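Local structure of putative metal binding protein RUMGNA_00854 (Ruminococcus gnavus, 3U7Z) at residues H8-I14 with D89-L95; K30-L36 with A82-V87; N40-G44 with T54-E58. The protein probably binds calcium ions, as a small domain of unknown function that belongs to the ubiquitin-like clan. One frame throughout, in Å; residues are numbered along the deposited sequence. Where two conformers were deposited one is given.

Interaction 1 of 3, residues H8-I14 with D89-L95; sequences HITVTVI and DGDAFEL. With CA (calcium ion), chain G.
D89 splits its carboxylate between a metal and the backbone of H8: OD2 binds a calcium ion at 2.2 Å, while OD1 accepts H8 N at 2.9 Å on its anti side, 19° out of the carboxylate plane. With CG anti to the backbone N (chi1 -173°), OD1 turns to H8 N and OD2 to the ion; the H8 ring lies beside the group but turns its own ND1 to D26. G90, at positive phi, gives its N to H8 O, starting the ladder of backbone bonds. D91 O takes the next one from T10 N, and its side chain leans on I9 CG2 while OD2 turns back to S88 N. From A92 on, the segment is a strand running parallel to 8-14, their axes 21° apart. This pairing of first and last strands, central in a mixed sheet ordered 20-27, 7-14, 92-99, 67-73, 76-77, is consistent with the beta-grasp fold of the ubiquitin-like clan. A92 CB sits 3.5 Å from T10 OG1, on the same face as T12 and E94. F93 N meets T10 O at 2.9 Å, and F93 O receives T12 N as well as a water that also joins T10 OG1 and T12 OG1. On the other face F93 CD2 lies 4.3 Å from I9 CD1, and the ring packs on L32 of the helix. E94 lays CB 3.8 Å from I14 CD1, then bends at chi2 to carry OE1 to T72 and G75. L95 pairs by N with T12 O and by O with I14 N, and its CD1 crosses V11 CG1 at 4.0 Å, beneath L36 of the helix.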
loop_
_atom_site.group_PDB
_atom_site.type_symbol
_atom_site.label_atom_id
_atom_site.label_comp_id
_atom_site.label_asym_id
_atom_site.label_seq_id
_atom_site.Cartn_x
_atom_site.Cartn_y
_atom_site.Cartn_z
ATOM N N HIS A 8 15.343 2.192 -4.099
ATOM C CA HIS A 8 14.495 2.610 -5.211
ATOM C C HIS A 8 13.414 1.567 -5.347
ATOM O O HIS A 8 13.690 0.415 -5.653
ATOM C CB HIS A 8 15.370 2.685 -6.476
ATOM C CG HIS A 8 16.612 3.488 -6.275
ATOM N ND1 HIS A 8 16.585 4.841 -6.053
ATOM C CD2 HIS A 8 17.900 3.104 -6.104
ATOM C CE1 HIS A 8 17.819 5.274 -5.815
ATOM N NE2 HIS A 8 18.630 4.236 -5.832
ATOM N N ILE A 9 12.191 2.019 -5.126
ATOM C CA ILE A 9 11.049 1.119 -5.185
ATOM C C ILE A 9 9.915 1.682 -6.019
ATOM O O ILE A 9 9.874 2.866 -6.351
ATOM C CB ILE A 9 10.538 0.736 -3.793
ATOM C CG1 ILE A 9 9.837 1.877 -3.113
ATOM C CG2 ILE A 9 11.691 0.289 -2.916
ATOM C CD1 ILE A 9 9.042 1.464 -1.927
ATOM N N THR A 10 9.000 0.798 -6.366
ATOM C CA THR A 10 7.761 1.238 -7.021
ATOM C C THR A 10 6.561 0.740 -6.251
ATOM O O THR A 10 6.630 -0.292 -5.600
ATOM C CB THR A 10 7.646 0.748 -8.462
ATOM O OG1 THR A 10 7.634 -0.649 -8.542
ATOM C CG2 THR A 10 8.835 1.172 -9.253
ATOM N N VAL A 11 5.516 1.563 -6.229
ATOM C CA VAL A 11 4.232 1.211 -5.652
ATOM C C VAL A 11 3.217 1.443 -6.748
ATOM O O VAL A 11 3.083 2.561 -7.246
ATOM C CB VAL A 11 3.912 2.059 -4.453
ATOM C CG1 VAL A 11 2.525 1.689 -3.900
ATOM C CG2 VAL A 11 5.009 1.919 -3.386
ATOM N N THR A 12 2.484 0.398 -7.120
ATOM C CA THR A 12 1.425 0.511 -8.107
ATOM C C THR A 12 0.086 0.384 -7.415
ATOM O O THR A 12 -0.111 -0.517 -6.609
ATOM C CB THR A 12 1.556 -0.556 -9.184
ATOM O OG1 THR A 12 2.834 -0.440 -9.825
ATOM C CG2 THR A 12 0.483 -0.437 -10.234
ATOM N N VAL A 13 -0.779 1.359 -7.641
ATOM C CA VAL A 13 -2.116 1.367 -7.125
ATOM C C VAL A 13 -3.058 0.859 -8.183
ATOM O O VAL A 13 -3.125 1.434 -9.251
ATOM C CB VAL A 13 -2.523 2.739 -6.626
ATOM C CG1 VAL A 13 -3.924 2.739 -6.090
ATOM C CG2 VAL A 13 -1.498 3.258 -5.605
ATOM N N ILE A 14 -3.771 -0.205 -7.872
ATOM C CA ILE A 14 -4.776 -0.781 -8.782
ATOM C C ILE A 14 -6.156 -0.446 -8.209
ATOM O O ILE A 14 -6.615 -0.982 -7.199
ATOM C CB ILE A 14 -4.581 -2.275 -9.050
ATOM C CG1 ILE A 14 -3.185 -2.561 -9.621
ATOM C CG2 ILE A 14 -5.568 -2.771 -10.085
ATOM C CD1 ILE A 14 -2.136 -2.853 -8.594
ATOM N N ASP A 89 15.672 -2.395 -1.596
ATOM C CA ASP A 89 16.001 -1.811 -2.879
ATOM C C ASP A 89 15.463 -2.703 -3.988
ATOM O O ASP A 89 15.670 -3.914 -4.001
ATOM C CB ASP A 89 17.509 -1.575 -3.003
ATOM C CG ASP A 89 17.881 -0.831 -4.245
ATOM O OD1 ASP A 89 17.158 0.069 -4.699
ATOM O OD2 ASP A 89 18.996 -1.138 -4.769
ATOM N N GLY A 90 14.817 -2.078 -4.959
ATOM C CA GLY A 90 14.302 -2.797 -6.106
ATOM C C GLY A 90 12.908 -3.359 -5.930
ATOM O O GLY A 90 12.353 -3.899 -6.880
ATOM N N ASP A 91 12.323 -3.220 -4.748
ATOM C CA ASP A 91 10.996 -3.775 -4.520
ATOM C C ASP A 91 9.957 -3.129 -5.377
ATOM O O ASP A 91 9.991 -1.926 -5.630
ATOM C CB ASP A 91 10.537 -3.610 -3.066
ATOM C CG ASP A 91 11.097 -4.639 -2.095
ATOM O OD1 ASP A 91 11.647 -5.673 -2.514
ATOM O OD2 ASP A 91 10.925 -4.404 -0.883
ATOM N N ALA A 92 8.991 -3.941 -5.763
ATOM C CA ALA A 92 7.746 -3.452 -6.408
ATOM C C ALA A 92 6.583 -3.928 -5.532
ATOM O O ALA A 92 6.449 -5.138 -5.284
ATOM C CB ALA A 92 7.616 -4.035 -7.808
ATOM N N PHE A 93 5.807 -2.988 -5.018
ATOM C CA PHE A 93 4.633 -3.258 -4.241
ATOM C C PHE A 93 3.428 -2.857 -5.010
ATOM O O PHE A 93 3.485 -1.988 -5.865
ATOM C CB PHE A 93 4.611 -2.492 -2.930
ATOM C CG PHE A 93 5.651 -2.926 -1.965
ATOM C CD1 PHE A 93 5.399 -3.950 -1.091
ATOM C CD2 PHE A 93 6.911 -2.289 -1.901
ATOM C CE1 PHE A 93 6.341 -4.392 -0.157
ATOM C CE2 PHE A 93 7.886 -2.758 -0.990
ATOM C CZ PHE A 93 7.569 -3.796 -0.109
ATOM N N GLU A 94 2.317 -3.514 -4.698
ATOM C CA GLU A 94 1.018 -3.131 -5.270
ATOM C C GLU A 94 0.034 -2.921 -4.116
ATOM O O GLU A 94 0.085 -3.642 -3.086
ATOM C CB GLU A 94 0.499 -4.193 -6.255
ATOM C CG GLU A 94 1.540 -4.608 -7.273
ATOM C CD GLU A 94 2.600 -5.639 -6.788
ATOM O OE1 GLU A 94 2.259 -6.563 -6.009
ATOM O OE2 GLU A 94 3.771 -5.571 -7.246
ATOM N N LEU A 95 -0.860 -1.970 -4.296
ATOM C CA LEU A 95 -2.030 -1.748 -3.405
ATOM C C LEU A 95 -3.254 -1.921 -4.309
ATOM O O LEU A 95 -3.454 -1.167 -5.254
ATOM C CB LEU A 95 -2.028 -0.358 -2.779
ATOM C CG LEU A 95 -0.832 -0.095 -1.903
ATOM C CD1 LEU A 95 -0.677 1.362 -1.549
ATOM C CD2 LEU A 95 -0.837 -0.905 -0.692
HETATM CA CA CA G . 21.105 -1.881 -4.746
HETATM O O HOH W 1 4.894 -1.611 -8.312
HETATM O O HOH W 2 10.493 -1.597 -8.499
#

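Interaction 2 of 3, residues K30-L36 with A82-V87; sequences KYLGEVL and ADQTPV. With EDO (1,2-ethanediol), chain J.
Y31 lays its ring against the turn D83-T85, CG 3.6 Å from D83 O and CD1 3.6 Å from Q84 C, with T85 O at the ring edge near its plane. CG anti to the carbonyl carbon (chi1 -63°) swings the ring back beside the backbone N, where K30 CG lies over one face, offset toward the rim. P86 CG comes near CE1 of the ring. Replacing Y31 with an alanine would probably open a gap over the D83-T85 turn and leave K30 CG without the ring it lies over.

The backbones are stitched by three bonds: V87 N to K30 O at 3.0 Å, L32 N to T85 O at 2.8 Å, and G33 N to A82 O at 2.9 Å, the last approaching from above the carbonyl plane. Glycine lets the first turn of the helix come this close, since a beta carbon at G33 would press on D83 CA. Deeper in, V87 CG2 touches L32 N at 3.5 Å and V35 CG2 at 4.0 Å, and A82 CB meets L36 CD1; L36 rests in turn on V11 of the sheet, and V35 on I9. Y31 is the N-cap residue, and the amides of L32 and G33 have no earlier helix carbonyl to bond; the loop's carbonyls supply what the start of the helix lacks.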
loop_
_atom_site.group_PDB
_atom_site.type_symbol
_atom_site.label_atom_id
_atom_site.label_comp_id
_atom_site.label_asym_id
_atom_site.label_seq_id
_atom_site.Cartn_x
_atom_site.Cartn_y
_atom_site.Cartn_z
ATOM N N LYS A 30 12.590 2.473 6.293
ATOM C CA LYS A 30 12.720 1.120 6.682
ATOM C C LYS A 30 11.448 0.404 6.303
ATOM O O LYS A 30 11.540 -0.734 5.943
ATOM C CB LYS A 30 12.976 1.021 8.205
ATOM C CG LYS A 30 12.996 -0.401 8.809
ATOM C CD LYS A 30 14.166 -1.279 8.399
ATOM C CE LYS A 30 14.211 -2.565 9.236
ATOM N NZ LYS A 30 14.883 -3.679 8.507
ATOM N N TYR A 31 10.283 1.074 6.400
ATOM C CA TYR A 31 8.988 0.395 6.256
ATOM C C TYR A 31 8.083 1.028 5.238
ATOM O O TYR A 31 8.142 2.202 4.985
ATOM C CB TYR A 31 8.247 0.329 7.599
ATOM C CG TYR A 31 9.016 -0.499 8.617
ATOM C CD1 TYR A 31 9.024 -1.880 8.547
ATOM C CD2 TYR A 31 9.755 0.108 9.641
ATOM C CE1 TYR A 31 9.735 -2.681 9.452
ATOM C CE2 TYR A 31 10.475 -0.681 10.574
ATOM C CZ TYR A 31 10.461 -2.064 10.459
ATOM O OH TYR A 31 11.154 -2.821 11.361
ATOM N N LEU A 32 7.215 0.189 4.677
ATOM C CA LEU A 32 6.399 0.614 3.557
ATOM C C LEU A 32 5.448 1.718 3.940
ATOM O O LEU A 32 5.248 2.624 3.196
ATOM C CB LEU A 32 5.592 -0.556 2.971
ATOM C CG LEU A 32 4.637 -0.253 1.785
ATOM C CD1 LEU A 32 5.430 0.312 0.604
ATOM C CD2 LEU A 32 3.860 -1.514 1.435
ATOM N N GLY A 33 4.912 1.665 5.158
ATOM C CA GLY A 33 3.968 2.737 5.552
ATOM C C GLY A 33 4.584 4.127 5.549
ATOM O O GLY A 33 3.912 5.108 5.163
ATOM N N GLU A 34 5.869 4.210 5.950
ATOM C CA GLU A 34 6.602 5.470 5.969
ATOM C C GLU A 34 6.732 6.001 4.533
ATOM O O GLU A 34 6.545 7.216 4.267
ATOM C CB GLU A 34 7.989 5.269 6.638
ATOM C CG GLU A 34 8.900 6.482 6.569
ATOM C CD GLU A 34 10.303 6.226 7.134
ATOM O OE1 GLU A 34 10.566 5.133 7.679
ATOM O OE2 GLU A 34 11.153 7.144 7.016
ATOM N N VAL A 35 6.999 5.096 3.604
ATOM C CA VAL A 35 7.109 5.473 2.217
ATOM C C VAL A 35 5.784 6.007 1.686
ATOM O O VAL A 35 5.736 7.066 1.063
ATOM C CB VAL A 35 7.567 4.301 1.314
ATOM C CG1 VAL A 35 7.706 4.824 -0.099
ATOM C CG2 VAL A 35 8.865 3.601 1.809
ATOM N N LEU A 36 4.717 5.273 1.977
ATOM C CA LEU A 36 3.392 5.654 1.453
ATOM C C LEU A 36 2.973 7.007 2.003
ATOM O O LEU A 36 2.448 7.901 1.271
ATOM C CB LEU A 36 2.402 4.586 1.833
ATOM C CG LEU A 36 2.617 3.174 1.271
ATOM C CD1 LEU A 36 1.654 2.110 1.850
ATOM C CD2 LEU A 36 2.547 3.214 -0.240
ATOM N N ALA A 82 1.186 -2.448 6.593
ATOM C CA ALA A 82 2.140 -1.568 5.873
ATOM C C ALA A 82 3.235 -0.996 6.776
ATOM O O ALA A 82 4.392 -0.878 6.392
ATOM C CB ALA A 82 1.398 -0.413 5.140
ATOM N N ASP A 83 2.874 -0.628 7.993
ATOM C CA ASP A 83 3.830 -0.049 8.907
ATOM C C ASP A 83 4.864 -1.049 9.461
ATOM O O ASP A 83 5.793 -0.611 10.126
ATOM C CB ASP A 83 3.146 0.721 10.047
ATOM C CG ASP A 83 2.119 -0.083 10.803
ATOM O OD1 ASP A 83 1.419 -0.969 10.263
ATOM O OD2 ASP A 83 1.931 0.251 11.973
ATOM N N GLN A 84 4.704 -2.348 9.186
ATOM C CA GLN A 84 5.616 -3.394 9.587
ATOM C C GLN A 84 6.232 -4.156 8.385
ATOM O O GLN A 84 6.794 -5.227 8.544
ATOM C CB GLN A 84 4.842 -4.395 10.461
ATOM C CG GLN A 84 4.365 -3.779 11.784
ATOM C CD GLN A 84 3.292 -4.589 12.534
ATOM O OE1 GLN A 84 3.268 -5.821 12.483
ATOM N NE2 GLN A 84 2.407 -3.887 13.257
ATOM N N THR A 85 6.068 -3.612 7.179
ATOM C CA THR A 85 6.501 -4.261 5.921
ATOM C C THR A 85 7.839 -3.629 5.540
ATOM O O THR A 85 7.898 -2.476 5.204
ATOM C CB THR A 85 5.480 -4.086 4.812
ATOM O OG1 THR A 85 4.222 -4.685 5.184
ATOM C CG2 THR A 85 5.970 -4.735 3.528
ATOM N N PRO A 86 8.919 -4.401 5.646
ATOM C CA PRO A 86 10.204 -3.816 5.318
ATOM C C PRO A 86 10.336 -3.543 3.836
ATOM O O PRO A 86 9.796 -4.306 3.008
ATOM C CB PRO A 86 11.208 -4.890 5.707
ATOM C CG PRO A 86 10.532 -5.830 6.525
ATOM C CD PRO A 86 9.058 -5.752 6.183
ATOM N N VAL A 87 11.031 -2.469 3.537
ATOM C CA VAL A 87 11.303 -2.071 2.147
ATOM C C VAL A 87 12.732 -2.481 1.768
ATOM O O VAL A 87 13.665 -2.283 2.553
ATOM C CB VAL A 87 11.067 -0.553 2.053
ATOM C CG1 VAL A 87 11.697 0.126 0.823
ATOM C CG2 VAL A 87 9.547 -0.305 2.110
HETATM C C1 EDO J . -3.723 -2.713 4.750
HETATM O O1 EDO J . -4.893 -2.317 5.575
HETATM C C2 EDO J . -2.514 -3.247 5.592
HETATM O O2 EDO J . -1.615 -2.247 6.240
#

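Interaction 3 of 3, residues N40-G44 with T54-E58; sequences NLVDG and TTVDE. With CA (calcium ion), chain D; CA (calcium ion), chain C; CA (calcium ion), chain F; EDO (1,2-ethanediol), chain K.
A beta hairpin with a classic bulge joins 42-45 to 52-56: T54 and T55 both face D43, and D43 O accepts T54 N at 3.0 Å and T55 N at 3.3 Å, the former in the carbonyl plane. D43 N returns a bond to T55 O, making D43 and T55 a hydrogen-bonded antiparallel pair, while V42 and V56 form the adjoining non-hydrogen-bonded one. Beyond it D57 N points nearly straight at L41 O, 2.8 Å away. The two valines lie side by side, V42 CG1 4.0 Å from V56 CG2. L41, its CG anti to the backbone N (chi1 -176°), extends CD1 across D57 to within 3.8 Å of its CB.

On the face that carries D43 and T55 the hairpin holds calcium. D43 OD1 bridges two ions, binding one together with V42 O, each at 2.4 Å, and N40 and E37 complete the protein ligands of this site. The two oxygens of D43 chelate the second ion, which two waters also bind, so the carboxylate is probably restrained from turning. D57 serves a third ion through OD1, also bound by two waters, while OD2 accepts from H15. A 1,2-ethanediol molecule, probably from the crystallisation liquor, lies between N40, D43 and T55 and takes a bond from E58 N.

N40, at positive phi, is the C-prime residue of the Schellman motif that ends helix 32-38, so the metal site straddles the helix terminus and the first hairpin strand. Behind the metals, V42 and L41 rest on L36 of that helix, V56 and V42 on L95 of strand 92-99, and L41 and D57 on F23 of strand 20-27.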
loop_
_atom_site.group_PDB
_atom_site.type_symbol
_atom_site.label_atom_id
_atom_site.label_comp_id
_atom_site.label_asym_id
_atom_site.label_seq_id
_atom_site.Cartn_x
_atom_site.Cartn_y
_atom_site.Cartn_z
ATOM N N ASN A 40 1.699 11.403 1.409
ATOM C CA ASN A 40 0.295 11.255 1.703
ATOM C C ASN A 40 -0.465 10.449 0.625
ATOM O O ASN A 40 -1.555 10.806 0.222
ATOM C CB ASN A 40 -0.361 12.596 2.027
ATOM C CG ASN A 40 -1.667 12.435 2.728
ATOM O OD1 ASN A 40 -1.987 11.369 3.225
ATOM N ND2 ASN A 40 -2.432 13.466 2.770
ATOM N N LEU A 41 0.100 9.329 0.231
ATOM C CA LEU A 41 -0.536 8.480 -0.808
ATOM C C LEU A 41 -1.655 7.605 -0.252
ATOM O O LEU A 41 -2.445 7.099 -1.001
ATOM C CB LEU A 41 0.515 7.613 -1.490
ATOM C CG LEU A 41 0.096 6.714 -2.668
ATOM C CD1 LEU A 41 -0.461 7.577 -3.819
ATOM C CD2 LEU A 41 1.278 5.866 -3.098
ATOM N N VAL A 42 -1.679 7.422 1.057
ATOM C CA VAL A 42 -2.682 6.634 1.724
ATOM C C VAL A 42 -3.208 7.347 2.952
ATOM O O VAL A 42 -2.572 8.293 3.466
ATOM C CB VAL A 42 -2.118 5.284 2.194
ATOM C CG1 VAL A 42 -1.502 4.453 1.012
ATOM C CG2 VAL A 42 -1.129 5.420 3.317
ATOM N N ASP A 43 -4.383 6.943 3.388
ATOM C CA ASP A 43 -4.876 7.258 4.739
ATOM C C ASP A 43 -5.179 5.940 5.408
ATOM O O ASP A 43 -5.756 5.027 4.798
ATOM C CB ASP A 43 -6.125 8.129 4.716
ATOM C CG ASP A 43 -5.874 9.597 4.710
ATOM O OD1 ASP A 43 -4.747 10.091 4.691
ATOM O OD2 ASP A 43 -6.920 10.301 4.735
ATOM N N GLY A 44 -4.768 5.845 6.677
ATOM C CA GLY A 44 -5.058 4.708 7.451
ATOM C C GLY A 44 -5.267 5.007 8.885
ATOM O O GLY A 44 -4.937 6.073 9.358
ATOM N N THR A 54 -7.519 2.635 4.474
ATOM C CA THR A 54 -8.866 2.881 3.993
ATOM C C THR A 54 -8.881 3.594 2.638
ATOM O O THR A 54 -9.799 3.398 1.866
ATOM C CB THR A 54 -9.663 3.689 5.085
ATOM O OG1 THR A 54 -8.939 4.874 5.373
ATOM C CG2 THR A 54 -9.887 2.804 6.340
ATOM N N THR A 55 -7.904 4.457 2.399
ATOM C CA THR A 55 -7.859 5.279 1.201
ATOM C C THR A 55 -6.484 5.192 0.604
ATOM O O THR A 55 -5.486 5.313 1.320
ATOM C CB THR A 55 -8.181 6.754 1.502
ATOM O OG1 THR A 55 -9.452 6.831 2.118
ATOM C CG2 THR A 55 -8.154 7.665 0.258
ATOM N N VAL A 56 -6.431 4.961 -0.719
ATOM C CA VAL A 56 -5.179 4.975 -1.443
ATOM C C VAL A 56 -5.360 5.800 -2.712
ATOM O O VAL A 56 -6.295 5.577 -3.465
ATOM C CB VAL A 56 -4.728 3.535 -1.856
ATOM C CG1 VAL A 56 -3.392 3.583 -2.533
ATOM C CG2 VAL A 56 -4.648 2.641 -0.609
ATOM N N ASP A 57 -4.498 6.795 -2.907
ATOM C CA ASP A 57 -4.503 7.580 -4.130
ATOM C C ASP A 57 -5.898 8.096 -4.395
ATOM O O ASP A 57 -6.388 7.957 -5.492
ATOM C CB ASP A 57 -3.913 6.796 -5.310
ATOM C CG ASP A 57 -3.737 7.601 -6.565
ATOM O OD1 ASP A 57 -3.406 8.817 -6.503
ATOM O OD2 ASP A 57 -3.892 6.983 -7.665
ATOM N N GLU A 58 -6.522 8.687 -3.375
ATOM C CA GLU A 58 -7.839 9.314 -3.455
ATOM C C GLU A 58 -8.995 8.405 -3.762
ATOM O O GLU A 58 -10.040 8.875 -4.157
ATOM C CB GLU A 58 -7.814 10.504 -4.410
ATOM C CG GLU A 58 -6.771 11.518 -4.046
ATOM C CD GLU A 58 -6.813 12.717 -4.957
ATOM O OE1 GLU A 58 -7.053 12.560 -6.187
ATOM O OE2 GLU A 58 -6.557 13.833 -4.453
HETATM CA CA CA D . -2.380 10.009 5.101
HETATM CA CA CA C . -5.768 12.187 5.835
HETATM CA CA CA F . -3.059 10.935 -6.737
HETATM C C1 EDO K . -4.583 10.343 1.366
HETATM O O1 EDO K . -5.624 11.330 1.477
HETATM C C2 EDO K . -4.893 9.298 0.299
HETATM O O2 EDO K . -5.228 9.669 -1.055
HETATM O O HOH W 3 -5.652 10.728 -7.194
HETATM O O HOH W 4 -5.411 14.120 4.338
HETATM O O HOH W 5 -8.111 12.732 6.036
HETATM O O HOH W 6 -1.026 11.159 -5.335
#

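Overall arrangement
Strand 7-14 comes first and waits for the end of the chain: interaction 1 closes the widest loop, of 74 residues, by pairing 8-14 with 89-95. Within it, after strand 20-27, interaction 2 ties the start of helix 32-38 to the loop 82-87. Within that again, interaction 3 closes the short hairpin of 40-44 and 54-58, just after the helix ends. The three thus nest without crossing. They also touch: F93 packs on T85, I9 on V87 and V13 on V56, and L36 O probably accepts L41 N. Together they fasten the helix and the calcium-binding hairpin onto the same face of the central sheet.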